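Local coordinates for uncharacterized protein (Exiguobacterium sibiricum, PDB 3B77), which is of unknown function but carries a bacterial pleckstrin-homology domain joined to a helical region that probably mediates oligomerisation, at residues G27-Y31 with C42-A47; D85-E89 with I101-K105. One frame throughout, in Å; residues are numbered along the deposited sequence.

Contact 1 (G27-Y31 with C42-A47)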
loop_
_atom_site.group_PDB
_atom_site.type_symbol
_atom_site.label_atom_id
_atom_site.label_comp_id
_atom_site.label_asym_id
_atom_site.label_seq_id
_atom_site.Cartn_x
_atom_site.Cartn_y
_atom_site.Cartn_z
ATOM N N GLY A 27 -43.012 23.087 -33.659
ATOM C CA GLY A 27 -42.413 23.322 -34.966
ATOM C C GLY A 27 -41.974 22.064 -35.704
ATOM O O GLY A 27 -41.144 22.121 -36.624
ATOM N N GLU A 28 -42.536 20.927 -35.318
ATOM C CA GLU A 28 -42.235 19.683 -35.980
ATOM C C GLU A 28 -42.907 19.666 -37.361
ATOM O O GLU A 28 -44.096 19.957 -37.506
ATOM C CB GLU A 28 -42.689 18.494 -35.141
ATOM C CG GLU A 28 -42.168 17.183 -35.687
ATOM C CD GLU A 28 -42.659 16.002 -34.928
ATOM O OE1 GLU A 28 -43.715 16.126 -34.296
ATOM O OE2 GLU A 28 -42.012 14.927 -34.993
ATOM N N LYS A 29 -42.125 19.295 -38.368
ATOM C CA LYS A 29 -42.541 19.387 -39.747
ATOM C C LYS A 29 -42.306 18.039 -40.455
ATOM O O LYS A 29 -41.285 17.398 -40.248
ATOM C CB LYS A 29 -41.760 20.550 -40.372
ATOM C CG LYS A 29 -41.750 20.611 -41.885
ATOM C CD LYS A 29 -41.171 21.932 -42.404
ATOM C CE LYS A 29 -40.841 21.831 -43.884
ATOM N NZ LYS A 29 -41.924 21.147 -44.607
ATOM N N ILE A 30 -43.268 17.601 -41.268
ATOM C CA ILE A 30 -43.173 16.310 -41.982
ATOM C C ILE A 30 -42.364 16.480 -43.245
ATOM O O ILE A 30 -42.654 17.359 -44.036
ATOM C CB ILE A 30 -44.535 15.759 -42.411
ATOM C CG1 ILE A 30 -45.493 15.629 -41.225
ATOM C CG2 ILE A 30 -44.365 14.407 -43.052
ATOM C CD1 ILE A 30 -46.917 15.218 -41.604
ATOM N N TYR A 31 -41.342 15.646 -43.424
ATOM C CA TYR A 31 -40.478 15.690 -44.606
ATOM C C TYR A 31 -40.667 14.506 -45.536
ATOM O O TYR A 31 -40.258 14.560 -46.685
ATOM C CB TYR A 31 -39.015 15.776 -44.195
ATOM C CG TYR A 31 -38.600 17.152 -43.736
ATOM C CD1 TYR A 31 -38.733 17.520 -42.414
ATOM C CD2 TYR A 31 -38.077 18.083 -44.633
ATOM C CE1 TYR A 31 -38.366 18.765 -41.975
ATOM C CE2 TYR A 31 -37.710 19.345 -44.203
ATOM C CZ TYR A 31 -37.857 19.670 -42.862
ATOM O OH TYR A 31 -37.500 20.900 -42.376
ATOM N N CYS A 42 -44.158 8.296 -40.948
ATOM C CA CYS A 42 -44.023 9.741 -41.055
ATOM C C CYS A 42 -42.672 10.163 -40.540
ATOM O O CYS A 42 -42.385 9.968 -39.376
ATOM C CB CYS A 42 -45.128 10.364 -40.211
ATOM S SG CYS A 42 -45.258 12.119 -40.231
ATOM N N PHE A 43 -41.833 10.694 -41.427
ATOM C CA PHE A 43 -40.485 11.139 -41.080
ATOM C C PHE A 43 -40.471 12.652 -40.933
ATOM O O PHE A 43 -40.643 13.365 -41.904
ATOM C CB PHE A 43 -39.483 10.729 -42.149
ATOM C CG PHE A 43 -39.334 9.240 -42.310
ATOM C CD1 PHE A 43 -40.208 8.528 -43.119
ATOM C CD2 PHE A 43 -38.325 8.562 -41.660
ATOM C CE1 PHE A 43 -40.063 7.152 -43.283
ATOM C CE2 PHE A 43 -38.164 7.222 -41.809
ATOM C CZ PHE A 43 -39.034 6.496 -42.623
ATOM N N THR A 44 -40.253 13.120 -39.707
ATOM C CA THR A 44 -40.211 14.551 -39.404
ATOM C C THR A 44 -38.781 14.944 -39.052
ATOM O O THR A 44 -37.878 14.078 -39.016
ATOM C CB THR A 44 -41.121 14.934 -38.192
ATOM O OG1 THR A 44 -40.444 14.646 -36.966
ATOM C CG2 THR A 44 -42.457 14.197 -38.229
ATOM N N ASN A 45 -38.587 16.247 -38.800
ATOM C CA ASN A 45 -37.294 16.763 -38.380
ATOM C C ASN A 45 -36.870 16.256 -37.014
ATOM O O ASN A 45 -35.688 16.190 -36.727
ATOM C CB ASN A 45 -37.268 18.293 -38.385
ATOM C CG ASN A 45 -38.364 18.895 -37.568
ATOM O OD1 ASN A 45 -39.486 18.410 -37.574
ATOM N ND2 ASN A 45 -38.057 19.952 -36.865
ATOM N N LEU A 46 -37.830 15.865 -36.185
ATOM C CA LEU A 46 -37.541 15.409 -34.842
ATOM C C LEU A 46 -37.646 13.912 -34.622
ATOM O O LEU A 46 -36.985 13.395 -33.713
ATOM C CB LEU A 46 -38.480 16.087 -33.852
ATOM C CG LEU A 46 -38.581 17.604 -33.896
ATOM C CD1 LEU A 46 -39.784 18.043 -33.047
ATOM C CD2 LEU A 46 -37.274 18.357 -33.485
ATOM N N ALA A 47 -38.474 13.214 -35.401
ATOM C CA ALA A 47 -38.787 11.805 -35.113
ATOM C C ALA A 47 -39.397 11.046 -36.270
ATOM O O ALA A 47 -39.783 11.645 -37.297
ATOM C CB ALA A 47 -39.764 11.712 -33.939
#

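Contact 2 (D85-E89 with I101-K105)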
loop_
_atom_site.group_PDB
_atom_site.type_symbol
_atom_site.label_atom_id
_atom_site.label_comp_id
_atom_site.label_asym_id
_atom_site.label_seq_id
_atom_site.Cartn_x
_atom_site.Cartn_y
_atom_site.Cartn_z
ATOM N N ASP A 85 -40.740 -7.511 -59.990
ATOM C CA ASP A 85 -41.130 -6.932 -58.692
ATOM C C ASP A 85 -41.857 -5.597 -58.811
ATOM O O ASP A 85 -41.585 -4.827 -59.734
ATOM C CB ASP A 85 -39.893 -6.749 -57.814
ATOM C CG ASP A 85 -39.208 -8.072 -57.479
ATOM O OD1 ASP A 85 -39.896 -8.990 -56.980
ATOM O OD2 ASP A 85 -37.977 -8.188 -57.691
ATOM N N LEU A 86 -42.770 -5.339 -57.868
ATOM C CA LEU A 86 -43.557 -4.086 -57.818
ATOM C C LEU A 86 -43.066 -3.062 -56.774
ATOM O O LEU A 86 -43.524 -1.914 -56.749
ATOM C CB LEU A 86 -45.034 -4.398 -57.542
ATOM C CG LEU A 86 -45.834 -5.130 -58.619
ATOM C CD1 LEU A 86 -47.220 -5.447 -58.086
ATOM C CD2 LEU A 86 -45.910 -4.301 -59.904
ATOM N N ASP A 87 -42.114 -3.467 -55.940
ATOM C CA ASP A 87 -41.642 -2.620 -54.856
ATOM C C ASP A 87 -40.124 -2.514 -54.694
ATOM O O ASP A 87 -39.358 -3.375 -55.128
ATOM C CB ASP A 87 -42.252 -3.116 -53.541
ATOM C CG ASP A 87 -41.862 -4.571 -53.204
ATOM O OD1 ASP A 87 -40.996 -5.164 -53.879
ATOM O OD2 ASP A 87 -42.428 -5.127 -52.236
ATOM N N VAL A 88 -39.721 -1.405 -54.082
ATOM C CA VAL A 88 -38.354 -1.189 -53.619
ATOM C C VAL A 88 -38.453 -1.246 -52.091
ATOM O O VAL A 88 -39.455 -0.846 -51.527
ATOM C CB VAL A 88 -37.778 0.169 -54.114
ATOM C CG1 VAL A 88 -37.698 0.187 -55.610
ATOM C CG2 VAL A 88 -38.602 1.361 -53.630
ATOM N N GLU A 89 -37.438 -1.771 -51.418
ATOM C CA GLU A 89 -37.474 -1.920 -49.966
ATOM C C GLU A 89 -36.384 -1.089 -49.319
ATOM O O GLU A 89 -35.227 -1.176 -49.706
ATOM C CB GLU A 89 -37.301 -3.392 -49.587
ATOM C CG GLU A 89 -37.327 -3.671 -48.084
ATOM C CD GLU A 89 -36.614 -4.973 -47.675
ATOM O OE1 GLU A 89 -35.385 -5.096 -47.878
ATOM O OE2 GLU A 89 -37.275 -5.861 -47.106
ATOM N N ILE A 101 -39.502 -1.237 -45.069
ATOM C CA ILE A 101 -40.670 -0.624 -45.698
ATOM C C ILE A 101 -40.634 -0.835 -47.203
ATOM O O ILE A 101 -39.661 -0.461 -47.851
ATOM C CB ILE A 101 -40.740 0.892 -45.379
ATOM C CG1 ILE A 101 -40.646 1.129 -43.857
ATOM C CG2 ILE A 101 -42.019 1.496 -45.946
ATOM C CD1 ILE A 101 -40.484 2.583 -43.466
ATOM N N ASP A 102 -41.693 -1.454 -47.735
ATOM C CA ASP A 102 -41.844 -1.707 -49.184
ATOM C C ASP A 102 -42.600 -0.562 -49.828
ATOM O O ASP A 102 -43.638 -0.156 -49.322
ATOM C CB ASP A 102 -42.591 -3.014 -49.440
ATOM C CG ASP A 102 -41.736 -4.240 -49.151
ATOM O OD1 ASP A 102 -40.591 -4.294 -49.650
ATOM O OD2 ASP A 102 -42.209 -5.155 -48.446
ATOM N N VAL A 103 -42.074 -0.044 -50.933
ATOM C CA VAL A 103 -42.625 1.135 -51.575
ATOM C C VAL A 103 -42.774 0.901 -53.079
ATOM O O VAL A 103 -41.925 0.262 -53.710
ATOM C CB VAL A 103 -41.729 2.379 -51.330
ATOM C CG1 VAL A 103 -42.353 3.621 -51.909
ATOM C CG2 VAL A 103 -41.488 2.573 -49.867
ATOM N N ASP A 104 -43.862 1.439 -53.633
ATOM C CA ASP A 104 -44.159 1.385 -55.054
ATOM C C ASP A 104 -42.927 1.748 -55.872
ATOM O O ASP A 104 -42.436 2.878 -55.778
ATOM C CB ASP A 104 -45.297 2.373 -55.355
ATOM C CG ASP A 104 -45.873 2.233 -56.774
ATOM O OD1 ASP A 104 -45.170 1.782 -57.724
ATOM O OD2 ASP A 104 -47.055 2.615 -56.922
ATOM N N LYS A 105 -42.450 0.800 -56.690
ATOM C CA LYS A 105 -41.247 1.022 -57.490
ATOM C C LYS A 105 -41.351 2.246 -58.370
ATOM O O LYS A 105 -40.322 2.813 -58.737
ATOM C CB LYS A 105 -40.872 -0.197 -58.336
ATOM C CG LYS A 105 -41.863 -0.553 -59.441
ATOM C CD LYS A 105 -41.486 -1.860 -60.169
ATOM C CE LYS A 105 -40.592 -1.647 -61.394
ATOM N NZ LYS A 105 -40.229 -2.927 -62.141
#

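Contact 1 (G27-Y31 with C42-A47)
Cys42 sets its SG against the Ile30 side chain, 3.7 Å from Ile30 CG1 and just as near CG2, because Ile30 CG1 lies beside its own backbone N (chi1 -55°) and both branches face the sulfur. Next, Phe43 O accepts the amide of Tyr31 (Tyr31 N to Phe43 O 2.8 Å). Thr44 pairs with Ile30 as an antiparallel non-hydrogen-bonded pair, CA to CA 4.3 Å. Its hydroxyl donates to Glu28, with Thr44 OG1 to Glu28 OE2 2.5 Å; the carboxylate is met on its anti side, 20° out of plane, and the two side chains cross at about a right angle. The same OG1 accepts from Leu46 N and Ala47 N, the signature of an ST turn and ST motif, so three bonds hold this oxygen as the chain turns out of the strand. With an alanine in place of Thr44, the Leu46 and Ala47 amides would probably lose their shared acceptor, and Glu28 OE2 its hydroxyl donor, though Arg65 would remain. Asn45 returns its OD1 to the first segment: Lys29 N lies 2.9 Å from Asn45 OD1 in a nearly straight bond (172° at the hydrogen), although it comes from above the amide carbonyl plane. Leu46 CD1 then packs on the aliphatic part of Glu28, 3.6 Å from Glu28 CB. Segments 27-31 and 42-47 form the open end of the hairpin of strands 30-35 and 39-44; Arg65 of strand 62-67 makes a salt bridge to Glu28, strand 47-52 flanks Cys42 and Phe43, and helix 184-191 touches Tyr31 and Phe43.

Contact 2 (D85-E89 with I101-K105)
Asp87 and Asp102 slant across each other, their carboxylate planes 24° apart, with Asp87 OD2 3.3 Å from Asp102 OD1. Taken as ionised, both atoms are acceptors and no hydrogen bond is assigned; the like charges would probably raise the proton affinity of one or both groups. Asp102 OD1 also lies 3.4 Å from Glu89 CB, so it borders the aliphatic start of that side chain, whereas Glu89 OE2 turns to Ser100 for its hydrogen bond. On the other face, Val88 and Val103 cross obliquely, Val88 CG2 to Val103 CB 4.0 Å, and both touch Val111 of helix 108-146. The two valines belong to the antiparallel hairpin of strands 87-94 and 97-104, part of the PH-domain sheet that the helix packs against. Val88 and Val103 form a hydrogen-bonded pair: Val88 N is 2.8 Å from Val103 O, and the reciprocal bond from Val103 N to Val88 O has the same length. Beyond the strand end, Lys105 N donates to Leu86 O at 2.9 Å, the donor tilted 32° from the carbonyl plane. The Lys105 side chain bends at chi3 (-91°) and runs alongside the opposing backbone, where NZ makes a weak bond to Asp85 O and a further hydrogen bond to Gly82 O.

How the contacts relate
Both contacts join the open ends of antiparallel hairpins, but in different sheets of the PH domain: 27-31 with 42-47 in the sheet holding strands 30-35 and 39-44, 85-89 with 101-105 in that holding strands 87-94 and 97-104. Contact 1 is mostly buried, its centre about 10 Å from that of the chain; contact 2 lies about 23 Å out and is partly buried. Consistent with this, the buried Glu28 carboxylate is paired with a hydroxyl and an arginine, whereas contact 2 gathers acidic groups on a partly exposed face and keeps valines on the helix-covered one. Their centres are about 23 Å apart, yet they meet by packing, with Phe43 CZ 4.3 Å from Ile101 CD1.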